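Local atomic coordinates of UDP-N-acetylmuramate--L-alanine ligase (Thermotoga maritima, PDB entry 1J6U), a protein that joins L-alanine to UDP-N-acetylmuramate at the expense of ATP, a cytoplasmic step in the building of bacterial peptidoglycan. Residues Thr128-Ala133 against Gly149-Leu154; Asp38-Asn43 against Tyr70-Val75; Glu246-Ser249 against Glu254-Ala257; Ser173-Ser178 against Leu202-Ser207; Asn323-Asp328 against Glu346-Glu351. All coordinates share one frame; numbering follows the deposited sequence.

Contact 1. Residues Thr128-Ala133 against Gly149-Leu154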
# COMPACT_ATOMS: atom_id res chain seq x y z
N THR A 128 3.04 6.45 2.52
CA THR A 128 2.96 7.88 2.81
C THR A 128 1.69 8.16 3.60
O THR A 128 1.72 8.86 4.62
CB THR A 128 2.98 8.69 1.52
OG1 THR A 128 4.26 8.52 0.91
CG2 THR A 128 2.72 10.19 1.82
N THR A 129 0.59 7.56 3.16
CA THR A 129 -0.66 7.71 3.90
C THR A 129 -0.55 7.17 5.31
O THR A 129 -1.07 7.76 6.26
CB THR A 129 -1.79 6.94 3.24
OG1 THR A 129 -1.90 7.32 1.87
CG2 THR A 129 -3.09 7.23 3.95
N ALA A 130 0.14 6.05 5.46
CA ALA A 130 0.27 5.43 6.78
C ALA A 130 1.11 6.35 7.67
O ALA A 130 0.83 6.54 8.88
CB ALA A 130 0.88 4.01 6.65
N MSE A 131 2.13 6.96 7.06
CA MSE A 131 2.98 7.90 7.78
C MSE A 131 2.15 9.10 8.28
O MSE A 131 2.22 9.44 9.46
CB MSE A 131 4.12 8.36 6.89
CG MSE A 131 5.17 7.35 6.73
SE MSE A 131 6.51 7.95 5.51
CE MSE A 131 7.94 6.77 6.06
N VAL A 132 1.35 9.70 7.39
CA VAL A 132 0.50 10.83 7.73
C VAL A 132 -0.40 10.44 8.88
O VAL A 132 -0.46 11.14 9.89
CB VAL A 132 -0.37 11.27 6.52
CG1 VAL A 132 -1.36 12.40 6.94
CG2 VAL A 132 0.52 11.78 5.43
N ALA A 133 -1.10 9.32 8.72
CA ALA A 133 -1.98 8.82 9.76
C ALA A 133 -1.20 8.60 11.06
O ALA A 133 -1.67 8.95 12.15
CB ALA A 133 -2.63 7.48 9.32
N GLY A 149 -3.77 -0.51 3.03
CA GLY A 149 -2.81 -1.51 3.41
C GLY A 149 -3.02 -1.74 4.88
O GLY A 149 -3.92 -1.13 5.46
N ILE A 150 -2.25 -2.63 5.50
CA ILE A 150 -2.44 -2.87 6.90
C ILE A 150 -1.32 -2.26 7.77
O ILE A 150 -0.13 -2.49 7.54
CB ILE A 150 -2.52 -4.38 7.22
CG1 ILE A 150 -3.69 -5.01 6.47
CG2 ILE A 150 -2.66 -4.58 8.74
CD1 ILE A 150 -5.05 -4.45 6.87
N MSE A 151 -1.73 -1.49 8.76
CA MSE A 151 -0.77 -0.91 9.70
C MSE A 151 -1.25 -1.33 11.06
O MSE A 151 -2.33 -0.95 11.48
CB MSE A 151 -0.71 0.61 9.61
CG MSE A 151 0.21 1.18 10.69
SE MSE A 151 0.88 2.97 10.31
CE MSE A 151 -0.74 3.97 10.65
N ASP A 152 -0.43 -2.08 11.77
CA ASP A 152 -0.81 -2.58 13.07
C ASP A 152 -1.26 -1.61 14.12
O ASP A 152 -2.08 -1.95 14.98
CB ASP A 152 0.31 -3.45 13.62
CG ASP A 152 0.56 -4.63 12.71
OD1 ASP A 152 -0.45 -5.21 12.26
OD2 ASP A 152 1.74 -4.95 12.44
N SER A 153 -0.75 -0.39 14.06
CA SER A 153 -1.11 0.63 15.02
C SER A 153 -2.56 1.08 14.81
O SER A 153 -3.15 1.69 15.70
CB SER A 153 -0.15 1.81 14.87
OG SER A 153 -0.32 2.41 13.60
N LEU A 154 -3.13 0.78 13.64
CA LEU A 154 -4.54 1.12 13.37
C LEU A 154 -5.48 0.10 14.00
O LEU A 154 -5.31 -1.11 13.83
CB LEU A 154 -4.80 1.15 11.89
CG LEU A 154 -4.07 2.23 11.13
CD1 LEU A 154 -4.59 2.29 9.69
CD2 LEU A 154 -4.33 3.52 11.89

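Contact 2. Residues Asp38-Asn43 against Tyr70-Val75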
# COMPACT_ATOMS: atom_id res chain seq x y z
N ASP A 38 -25.96 -1.60 9.63
CA ASP A 38 -26.03 -3.05 9.46
C ASP A 38 -25.20 -3.33 8.20
O ASP A 38 -25.58 -3.01 7.08
CB ASP A 38 -27.47 -3.49 9.27
CG ASP A 38 -27.66 -4.98 9.49
OD1 ASP A 38 -26.62 -5.69 9.61
OD2 ASP A 38 -28.84 -5.43 9.52
N VAL A 39 -24.05 -3.96 8.39
CA VAL A 39 -23.15 -4.20 7.29
C VAL A 39 -22.84 -5.65 7.03
O VAL A 39 -22.67 -6.42 7.95
CB VAL A 39 -21.81 -3.44 7.58
CG1 VAL A 39 -20.72 -3.90 6.68
CG2 VAL A 39 -22.03 -1.93 7.41
N TYR A 40 -22.77 -6.02 5.75
CA TYR A 40 -22.38 -7.38 5.40
C TYR A 40 -21.91 -7.32 3.97
O TYR A 40 -22.02 -6.29 3.28
CB TYR A 40 -23.55 -8.38 5.56
CG TYR A 40 -24.62 -8.29 4.49
CD1 TYR A 40 -24.56 -9.11 3.36
CD2 TYR A 40 -25.68 -7.37 4.59
CE1 TYR A 40 -25.54 -9.02 2.35
CE2 TYR A 40 -26.66 -7.27 3.59
CZ TYR A 40 -26.58 -8.10 2.48
OH TYR A 40 -27.56 -8.07 1.52
N GLY A 41 -21.37 -8.42 3.47
CA GLY A 41 -20.90 -8.33 2.11
C GLY A 41 -20.43 -9.65 1.59
O GLY A 41 -20.57 -10.71 2.22
N SER A 42 -19.80 -9.59 0.43
CA SER A 42 -19.37 -10.82 -0.18
C SER A 42 -18.09 -10.57 -0.94
O SER A 42 -17.74 -9.43 -1.27
CB SER A 42 -20.44 -11.24 -1.16
OG SER A 42 -20.51 -10.23 -2.14
N ASN A 43 -17.42 -11.65 -1.27
CA ASN A 43 -16.17 -11.51 -1.97
C ASN A 43 -15.95 -12.77 -2.78
O ASN A 43 -16.46 -13.85 -2.45
CB ASN A 43 -15.02 -11.31 -0.96
CG ASN A 43 -13.87 -10.51 -1.55
OD1 ASN A 43 -14.07 -9.38 -2.05
ND2 ASN A 43 -12.65 -11.07 -1.48
N TYR A 70 -29.62 -10.04 1.61
CA TYR A 70 -30.36 -9.89 2.86
C TYR A 70 -31.12 -8.59 2.93
O TYR A 70 -31.16 -7.91 3.95
CB TYR A 70 -29.41 -10.08 4.03
CG TYR A 70 -28.86 -11.48 4.02
CD1 TYR A 70 -27.85 -11.85 3.14
CD2 TYR A 70 -29.42 -12.46 4.83
CE1 TYR A 70 -27.40 -13.19 3.07
CE2 TYR A 70 -28.99 -13.79 4.78
CZ TYR A 70 -27.97 -14.15 3.90
OH TYR A 70 -27.53 -15.47 3.92
N ASP A 71 -31.72 -8.27 1.79
CA ASP A 71 -32.55 -7.10 1.59
C ASP A 71 -31.92 -5.85 2.14
O ASP A 71 -32.43 -5.23 3.06
CB ASP A 71 -33.93 -7.35 2.21
CG ASP A 71 -34.51 -8.71 1.80
OD1 ASP A 71 -34.77 -9.54 2.70
OD2 ASP A 71 -34.69 -8.96 0.58
N PRO A 72 -30.78 -5.46 1.55
CA PRO A 72 -30.04 -4.27 1.95
C PRO A 72 -30.74 -3.05 1.41
O PRO A 72 -31.48 -3.14 0.46
CB PRO A 72 -28.71 -4.46 1.27
CG PRO A 72 -29.13 -5.10 -0.03
CD PRO A 72 -30.10 -6.15 0.45
N ASP A 73 -30.47 -1.90 2.00
CA ASP A 73 -31.05 -0.65 1.57
C ASP A 73 -30.09 -0.10 0.58
O ASP A 73 -30.41 0.79 -0.22
CB ASP A 73 -31.12 0.33 2.73
CG ASP A 73 -31.85 -0.23 3.90
OD1 ASP A 73 -32.94 -0.80 3.67
OD2 ASP A 73 -31.35 -0.13 5.04
N LEU A 74 -28.89 -0.65 0.62
CA LEU A 74 -27.88 -0.11 -0.25
C LEU A 74 -26.88 -1.16 -0.65
O LEU A 74 -26.52 -2.03 0.14
CB LEU A 74 -27.19 1.03 0.50
CG LEU A 74 -26.18 1.75 -0.35
CD1 LEU A 74 -26.94 2.34 -1.55
CD2 LEU A 74 -25.42 2.80 0.48
N VAL A 75 -26.42 -1.07 -1.89
CA VAL A 75 -25.43 -2.01 -2.37
C VAL A 75 -24.26 -1.23 -2.89
O VAL A 75 -24.44 -0.33 -3.71
CB VAL A 75 -25.94 -2.86 -3.56
CG1 VAL A 75 -24.74 -3.48 -4.28
CG2 VAL A 75 -26.87 -3.95 -3.09

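Contact 3. Residues Glu246-Ser249 against Glu254-Ala257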
# COMPACT_ATOMS: atom_id res chain seq x y z
N GLU A 246 20.40 16.06 1.74
CA GLU A 246 21.78 16.40 1.62
C GLU A 246 22.63 15.13 1.76
O GLU A 246 23.63 14.97 1.08
CB GLU A 246 22.16 17.42 2.68
CG GLU A 246 23.66 17.49 2.88
CD GLU A 246 24.05 18.45 3.96
OE1 GLU A 246 23.22 18.65 4.88
OE2 GLU A 246 25.17 18.99 3.90
N MSE A 247 22.23 14.24 2.65
CA MSE A 247 22.95 12.99 2.89
C MSE A 247 22.01 11.95 3.42
O MSE A 247 21.04 12.26 4.12
CB MSE A 247 24.01 13.14 3.95
CG MSE A 247 25.06 14.15 3.68
SE MSE A 247 25.84 14.31 5.39
CE MSE A 247 24.88 15.84 6.04
N ARG A 248 22.32 10.71 3.11
CA ARG A 248 21.51 9.59 3.54
C ARG A 248 22.44 8.48 3.90
O ARG A 248 23.41 8.24 3.21
CB ARG A 248 20.59 9.10 2.44
CG ARG A 248 19.79 7.90 2.86
CD ARG A 248 19.00 7.33 1.70
NE ARG A 248 18.36 6.10 2.12
CZ ARG A 248 18.69 4.90 1.68
NH1 ARG A 248 19.66 4.73 0.77
NH2 ARG A 248 18.05 3.85 2.16
N SER A 249 22.13 7.81 4.98
CA SER A 249 22.95 6.72 5.42
C SER A 249 22.00 5.64 5.92
O SER A 249 21.19 5.85 6.86
CB SER A 249 23.89 7.21 6.51
OG SER A 249 24.44 6.11 7.21
N GLU A 254 18.27 1.22 11.05
CA GLU A 254 17.58 2.46 10.72
C GLU A 254 18.34 3.10 9.63
O GLU A 254 19.43 2.67 9.28
CB GLU A 254 17.61 3.43 11.91
CG GLU A 254 19.04 3.55 12.50
CD GLU A 254 19.27 4.77 13.38
OE1 GLU A 254 18.51 5.00 14.35
OE2 GLU A 254 20.26 5.49 13.11
N GLN A 255 17.74 4.16 9.10
CA GLN A 255 18.43 4.91 8.08
C GLN A 255 18.24 6.37 8.50
O GLN A 255 17.21 6.71 9.11
CB GLN A 255 17.87 4.60 6.68
CG GLN A 255 16.43 4.99 6.50
CD GLN A 255 15.99 4.86 5.07
OE1 GLN A 255 16.75 5.11 4.13
NE2 GLN A 255 14.73 4.48 4.88
N LYS A 256 19.25 7.19 8.21
CA LYS A 256 19.25 8.62 8.56
C LYS A 256 19.37 9.47 7.31
O LYS A 256 19.99 9.07 6.34
CB LYS A 256 20.44 8.96 9.48
CG LYS A 256 20.19 8.73 10.97
CD LYS A 256 21.49 8.87 11.79
CE LYS A 256 21.27 8.62 13.30
NZ LYS A 256 22.54 8.42 14.10
N ALA A 257 18.77 10.66 7.34
CA ALA A 257 18.86 11.55 6.20
C ALA A 257 18.92 13.01 6.68
O ALA A 257 18.16 13.43 7.58
CB ALA A 257 17.66 11.34 5.24

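Contact 4. Residues Ser173-Ser178 against Leu202-Ser207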
# COMPACT_ATOMS: atom_id res chain seq x y z
N SER A 173 -6.04 5.70 -10.22
CA SER A 173 -6.33 4.80 -11.33
C SER A 173 -7.68 5.19 -11.84
O SER A 173 -7.94 5.11 -13.02
CB SER A 173 -6.35 3.35 -10.89
OG SER A 173 -5.02 2.94 -10.69
N GLU A 174 -8.53 5.61 -10.93
CA GLU A 174 -9.86 6.01 -11.32
C GLU A 174 -9.85 7.51 -11.49
O GLU A 174 -9.59 8.24 -10.54
CB GLU A 174 -10.88 5.59 -10.27
CG GLU A 174 -10.41 4.40 -9.41
CD GLU A 174 -11.53 3.73 -8.60
OE1 GLU A 174 -11.23 3.16 -7.52
OE2 GLU A 174 -12.71 3.76 -9.07
N GLU A 175 -10.13 7.96 -12.71
CA GLU A 175 -10.20 9.39 -13.05
C GLU A 175 -11.02 10.21 -12.03
O GLU A 175 -10.70 11.38 -11.74
CB GLU A 175 -10.83 9.53 -14.44
CG GLU A 175 -10.75 10.92 -15.07
CD GLU A 175 -11.38 10.94 -16.46
OE1 GLU A 175 -10.74 11.45 -17.41
OE2 GLU A 175 -12.53 10.44 -16.59
N PHE A 176 -12.05 9.59 -11.48
CA PHE A 176 -12.92 10.24 -10.49
C PHE A 176 -12.18 10.73 -9.25
O PHE A 176 -12.76 11.42 -8.43
CB PHE A 176 -14.01 9.27 -10.02
CG PHE A 176 -15.11 9.91 -9.20
CD1 PHE A 176 -16.06 10.72 -9.81
CD2 PHE A 176 -15.20 9.68 -7.83
CE1 PHE A 176 -17.10 11.29 -9.05
CE2 PHE A 176 -16.23 10.24 -7.06
CZ PHE A 176 -17.19 11.06 -7.67
N PHE A 177 -10.90 10.37 -9.10
CA PHE A 177 -10.19 10.82 -7.91
C PHE A 177 -10.10 12.32 -7.96
O PHE A 177 -10.12 12.98 -6.93
CB PHE A 177 -8.80 10.17 -7.79
CG PHE A 177 -7.71 10.88 -8.55
CD1 PHE A 177 -6.88 11.81 -7.89
CD2 PHE A 177 -7.48 10.60 -9.89
CE1 PHE A 177 -5.82 12.43 -8.56
CE2 PHE A 177 -6.42 11.22 -10.57
CZ PHE A 177 -5.59 12.14 -9.91
N SER A 178 -10.05 12.83 -9.19
CA SER A 178 -9.98 14.27 -9.47
C SER A 178 -11.21 15.06 -8.98
O SER A 178 -11.20 16.28 -9.01
CB SER A 178 -9.86 14.48 -10.97
OG SER A 178 -11.08 14.08 -11.55
N LEU A 202 -3.11 10.50 -21.74
CA LEU A 202 -2.26 11.14 -20.73
C LEU A 202 -2.76 12.55 -20.46
O LEU A 202 -2.50 13.11 -19.40
CB LEU A 202 -0.80 11.21 -21.21
CG LEU A 202 0.30 11.42 -20.16
CD1 LEU A 202 0.34 10.23 -19.24
CD2 LEU A 202 1.65 11.58 -20.83
N THR A 203 -3.48 13.13 -21.41
CA THR A 203 -4.00 14.48 -21.26
C THR A 203 -5.12 14.51 -20.23
O THR A 203 -5.17 15.40 -19.39
CB THR A 203 -4.52 15.04 -22.60
OG1 THR A 203 -4.18 14.12 -23.66
CG2 THR A 203 -3.87 16.40 -22.89
N ARG A 204 -6.02 13.54 -20.29
CA ARG A 204 -7.09 13.47 -19.32
C ARG A 204 -6.44 13.24 -17.96
O ARG A 204 -6.83 13.84 -16.96
CB ARG A 204 -8.04 12.32 -19.65
CG ARG A 204 -9.06 12.67 -20.68
CD ARG A 204 -9.85 11.45 -21.14
NE ARG A 204 -10.75 10.93 -20.13
CZ ARG A 204 -11.44 9.81 -20.28
NH1 ARG A 204 -11.33 9.11 -21.40
NH2 ARG A 204 -12.25 9.37 -19.32
N TYR A 205 -5.42 12.37 -17.94
CA TYR A 205 -4.69 12.05 -16.72
C TYR A 205 -4.12 13.34 -16.10
O TYR A 205 -4.37 13.65 -14.93
CB TYR A 205 -3.56 11.08 -17.04
CG TYR A 205 -2.80 10.54 -15.85
CD1 TYR A 205 -3.41 9.67 -14.94
CD2 TYR A 205 -1.45 10.83 -15.69
CE1 TYR A 205 -2.67 9.09 -13.88
CE2 TYR A 205 -0.70 10.28 -14.66
CZ TYR A 205 -1.31 9.40 -13.75
OH TYR A 205 -0.54 8.82 -12.76
N ARG A 206 -3.36 14.08 -16.89
CA ARG A 206 -2.80 15.33 -16.41
C ARG A 206 -3.95 16.19 -15.87
O ARG A 206 -3.88 16.72 -14.75
CB ARG A 206 -2.10 16.08 -17.55
CG ARG A 206 -0.66 15.67 -17.86
N SER A 207 -5.00 16.32 -16.66
CA SER A 207 -6.13 17.15 -16.28
C SER A 207 -6.70 16.76 -14.95
O SER A 207 -7.11 17.62 -14.16
CB SER A 207 -7.23 17.10 -17.34
OG SER A 207 -6.72 17.54 -18.59
O HOH W 1 -9.24 13.74 -16.58

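Contact 5. Residues Asn323-Asp328 against Glu346-Glu351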
# COMPACT_ATOMS: atom_id res chain seq x y z
N ASN A 323 19.73 -15.75 13.19
CA ASN A 323 19.91 -14.66 12.26
C ASN A 323 19.13 -14.97 10.96
O ASN A 323 19.66 -14.90 9.83
CB ASN A 323 21.39 -14.38 11.96
CG ASN A 323 21.56 -13.10 11.17
OD1 ASN A 323 20.70 -12.19 11.25
ND2 ASN A 323 22.64 -12.99 10.42
N ILE A 324 17.86 -15.34 11.13
CA ILE A 324 17.00 -15.65 10.00
C ILE A 324 15.79 -14.72 9.93
O ILE A 324 15.10 -14.49 10.92
CB ILE A 324 16.52 -17.12 10.05
CG1 ILE A 324 17.63 -18.01 9.52
CG2 ILE A 324 15.28 -17.32 9.16
CD1 ILE A 324 17.42 -19.45 9.88
N TYR A 325 15.54 -14.19 8.74
CA TYR A 325 14.40 -13.29 8.55
C TYR A 325 13.48 -13.74 7.43
O TYR A 325 13.92 -14.24 6.39
CB TYR A 325 14.88 -11.87 8.17
CG TYR A 325 15.70 -11.15 9.23
CD1 TYR A 325 17.04 -11.47 9.41
CD2 TYR A 325 15.15 -10.11 10.02
CE1 TYR A 325 17.82 -10.81 10.33
CE2 TYR A 325 15.94 -9.42 10.97
CZ TYR A 325 17.27 -9.78 11.10
OH TYR A 325 18.13 -9.11 11.91
N VAL A 326 12.20 -13.54 7.62
CA VAL A 326 11.23 -13.80 6.56
C VAL A 326 10.60 -12.42 6.36
O VAL A 326 9.99 -11.83 7.26
CB VAL A 326 10.15 -14.85 6.98
CG1 VAL A 326 9.12 -14.97 5.87
CG2 VAL A 326 10.80 -16.23 7.25
N ILE A 327 10.76 -11.91 5.16
CA ILE A 327 10.25 -10.58 4.83
C ILE A 327 9.24 -10.64 3.66
O ILE A 327 9.45 -11.38 2.68
CB ILE A 327 11.46 -9.64 4.46
CG1 ILE A 327 12.34 -9.44 5.69
CG2 ILE A 327 10.96 -8.25 4.01
CD1 ILE A 327 13.54 -8.50 5.45
N ASP A 328 8.16 -9.86 3.79
CA ASP A 328 7.11 -9.75 2.76
C ASP A 328 7.15 -8.46 1.97
O ASP A 328 7.25 -7.37 2.53
CB ASP A 328 5.73 -9.85 3.40
CG ASP A 328 5.48 -11.20 4.01
OD1 ASP A 328 5.66 -12.18 3.28
OD2 ASP A 328 5.10 -11.29 5.20
N GLU A 346 21.18 -3.02 1.70
CA GLU A 346 21.54 -1.94 2.60
C GLU A 346 21.29 -2.37 4.04
O GLU A 346 22.08 -2.06 4.93
CB GLU A 346 20.69 -0.70 2.34
CG GLU A 346 21.29 0.23 1.36
CD GLU A 346 20.31 1.29 0.89
OE1 GLU A 346 20.76 2.14 0.11
OE2 GLU A 346 19.12 1.27 1.30
N VAL A 347 20.16 -3.04 4.27
CA VAL A 347 19.82 -3.48 5.61
C VAL A 347 20.61 -4.69 6.06
O VAL A 347 21.06 -4.75 7.23
CB VAL A 347 18.38 -3.83 5.73
CG1 VAL A 347 18.11 -4.38 7.14
CG2 VAL A 347 17.54 -2.59 5.44
N PHE A 348 20.75 -5.65 5.14
CA PHE A 348 21.46 -6.87 5.42
C PHE A 348 22.69 -6.97 4.57
O PHE A 348 22.69 -7.63 3.54
CB PHE A 348 20.57 -8.03 5.15
CG PHE A 348 19.31 -7.97 5.90
CD1 PHE A 348 18.11 -7.71 5.24
CD2 PHE A 348 19.29 -8.20 7.26
CE1 PHE A 348 16.91 -7.68 5.94
CE2 PHE A 348 18.09 -8.16 7.99
CZ PHE A 348 16.90 -7.91 7.34
N GLU A 349 23.74 -6.32 5.04
CA GLU A 349 25.00 -6.27 4.33
C GLU A 349 25.63 -7.62 4.05
O GLU A 349 26.15 -7.82 2.96
CB GLU A 349 25.99 -5.43 5.13
CG GLU A 349 27.34 -5.27 4.44
CD GLU A 349 28.36 -4.55 5.30
OE1 GLU A 349 28.02 -3.46 5.83
OE2 GLU A 349 29.50 -5.07 5.44
N ASN A 350 25.60 -8.53 5.01
CA ASN A 350 26.26 -9.80 4.82
C ASN A 350 25.44 -11.04 4.69
O ASN A 350 25.92 -12.04 4.18
CB ASN A 350 27.27 -10.00 5.93
CG ASN A 350 28.36 -8.98 5.87
OD1 ASN A 350 29.02 -8.82 4.83
ND2 ASN A 350 28.56 -8.26 6.96
N GLU A 351 24.21 -10.99 5.14
CA GLU A 351 23.35 -12.17 5.05
C GLU A 351 23.09 -12.67 3.62
O GLU A 351 23.31 -11.96 2.62
CB GLU A 351 22.00 -11.89 5.75
CG GLU A 351 22.05 -11.75 7.30
CD GLU A 351 22.73 -10.45 7.82
OE1 GLU A 351 23.03 -9.52 7.03
OE2 GLU A 351 22.97 -10.37 9.04

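Contact 1. Residues Thr128-Ala133 against Gly149-Leu154
Met151, a selenomethionine, reaches out of the 149-154 loop and lays the end of its side chain against two alanines one turn apart on the helix. Its SE lies 3.8 Å from Ala130 CB, and its CE approaches the backbone oxygen Ala130 O to 3.5 Å. Farther along the helix the same methyl group comes within 4.2 Å of Ala133 CB, so a single side chain bridges the i and i+3 positions. The chain leaves the backbone with CG anti to N (chi1 175°) and bends at its last torsion (chi3 74°), which turns CE along the helix surface. The helix, 125-138, follows directly on the P-loop of the Mur ligase central domain, and its first residues, with those just before them, belong to the predicted ATP site; Thr127 lies close to Ala130. On the loop side, Met151 opens a type I beta turn that ends at Leu154, closed by the bond from Leu154 N to Met151 O (2.9 Å). The contact is buried; apart from the approach to Ala130 O it is made by apolar side-chain atoms. Phe306 also packs on Met151, while Val309 touches Ala130.

Contact 2. Residues Asp38-Asn43 against Tyr70-Val75
Tyr40 OH accepts a hydrogen bond from the backbone Tyr70 N at 2.9 Å, with an N-H...O angle of 148°, and is also hydrogen-bonded to ND1 of His16 on the adjoining strand. The hydroxyl thus pins a surface loop to the N-terminal Rossmann-like domain: Tyr40 stands on strand 38-42 of the parallel sheet, and residues 70-73 lead into strand 74-77, with strand 14-18 lying between the two. CG of Tyr40 sits between the backbone N and the carbonyl carbon (chi1 74°), which helps carry the ring toward residues 70-72. Tyr70 meets this ring in a T-shaped stack, turning its edge to the face of Tyr40; the centroids are 5.4 Å apart and the planes stand at 80°. The closest ring atoms are Tyr40 CE1 and Tyr70 CD1, 3.7 Å apart. Tyr70 is solvent-exposed, although its ring also lies nearly parallel to that of Phe61, whereas Tyr40 is buried and has the ring of His16 as a second edge-to-face neighbour. Pro72 completes the grip on the phenol. Its ring carbons gather at the oxygen end of Tyr40, where Pro72 CD approaches Tyr40 OH to 3.4 Å, and Pro72 CB lies 4.2 Å from Tyr40 CE2.

Contact 3. Residues Glu246-Ser249 against Glu254-Ala257
Arg248 and Gln255 lock together on the side of an antiparallel beta hairpin, strands 243-250 and 255-261, that helix 276-291 covers. Arg248 presents its guanidinium side-on: NE at 2.8 Å and NH2 at 2.7 Å both donate to Gln255 OE1, which lies near the guanidinium plane. NE approaches almost in line with the amide C=O, while NH2 comes from above the carbonyl plane, the amide and guanidinium planes standing 74° apart. With CG anti to the backbone N (chi1 178°), the arginine runs extended to NE and so reaches Gln255, two residues before its cross-strand mate Ala257. The backbone below is equally close. Ser249 and Lys256 form a hydrogen-bonded pair, with Ser249 N to Lys256 O at 2.8 Å and Lys256 N to Ser249 O at 2.7 Å. Arg248 and Ala257 are the neighbouring non-hydrogen-bonded pair, their CA atoms 4.2 Å apart.

The face bearing Ser249 and Lys256 is looser. Ser249 is exposed, and the extended Lys256 leads away toward Glu254 in a long salt bridge, NZ to OE2 3.8 Å. On the other face, Val279 of helix 276-291 touches Arg248, Gln255 and Ala257, and Gln255 NE2 bonds to Val273 O and Gly275 O just ahead of that helix. Strand 264-271 continues the sheet beyond 255-257.

Contact 4. Residues Ser173-Ser178 against Leu202-Ser207
A bidentate salt bridge joins Glu175 to Arg204, linking a short 3-10 segment after strand 166-170 to the first turns of helix 202-214 in the alpha/beta central domain of the Mur ligase. Arg204 binds side-on. Its NE donates to Glu175 OE1 at 2.8 Å and its NH2 to Glu175 OE2 at 2.9 Å; the second bond is the straighter, with an N-H...O angle of 165°. Both oxygens are met on their syn sides, but the two flat groups are not coplanar, the carboxylate and guanidinium planes standing 46° apart. Glu175 reaches over as an extended chain, whereas Arg204 folds at chi3 (70°), and the two side chains cross at about a right angle. An alanine in place of Arg204 would probably leave the Glu175 carboxylate without its charged mate and free to turn.

Apolar packing continues beneath this surface pair: Phe177 meets Phe209 edge-to-face and touches Ala208 and Ile212 of the same helix.

The remaining bonds are local or run through water. One water donates to Glu175 OE1 and also approaches Arg204 O, though the latter distance is too short to be trusted. Ser178 folds back on its own 3-10 segment, and Ser207 does the same on the helix, where its OG donates to Thr203 O. The backbone oxygen Glu175 O accepts from both Ser178 N at 3.0 Å and Ser178 OG at 2.7 Å, the two donors coming from opposite faces of its plane.

Contact 5. Residues Asn323-Asp328 against Glu346-Glu351
Tyr325 and Phe348 both place CG beside the backbone N and anti to the carbonyl carbon (chi1 -63° for the tyrosine), and from facing backbones their rings meet. They join strand 324-329 to the residues that end helix 334-347, within the Rossmann-like C-terminal domain of the Mur ligases, where this helix covers the sheet on its way to strand 352-357. Phe348 is the first residue to leave helical geometry. It directs the edge of its ring at the face of Tyr325: CE2 stands over the centre of the tyrosine ring, 3.5 Å from Tyr325 CE1, and the planes are inclined at 55°, so the edge-to-face pair is tilted rather than perpendicular. Ile327, whose side chain runs opposite to that of Phe348, brings CD1 to the edge of the ring at Phe348 CE1, again at 3.5 Å. Val347 CG1 covers a face of that ring.

A leucine at Tyr325 would probably leave the edge of Phe348 without an aromatic face to rest on and deprive Arg252 of the phenol oxygen to which its NH2 is bonded. Arg252 also forms a salt bridge with Glu351 OE2, and so has partners on both strand and loop. Asn323, with Ile324, makes a G1 beta bulge opposite Asp319, and its amide also bonds to Asn432 OD1. The Glu351 chain bends at chi2, and its carboxylate, nearly perpendicular to the amide, accepts through the anti lone pair of OE2: Asn323 ND2 donates to Glu351 OE2 at 3.0 Å, nearly straight at 171°.

Overall arrangement
From the N terminus, contact 2 comes first, closing the excursion from strand 38-42 to strand 74-77 in the N-terminal domain. Contacts 1, 4 and 3 follow in the central domain: contact 1 closes the path from the P-loop helix through strand 144-146, contact 4 spans strand 184-187, and contact 3 closes a tight hairpin. Contact 5 spans helix 334-347 in the C-terminal domain. All five are in series, so none nests in or crosses another. Only contacts 3 and 5 touch, through the salt bridge from Arg248 NH1 to Glu346 OE1 (2.9 Å), which ties central to C-terminal domain. Contacts 2 and 3 lie farthest apart, their centres about 48 Å from each other.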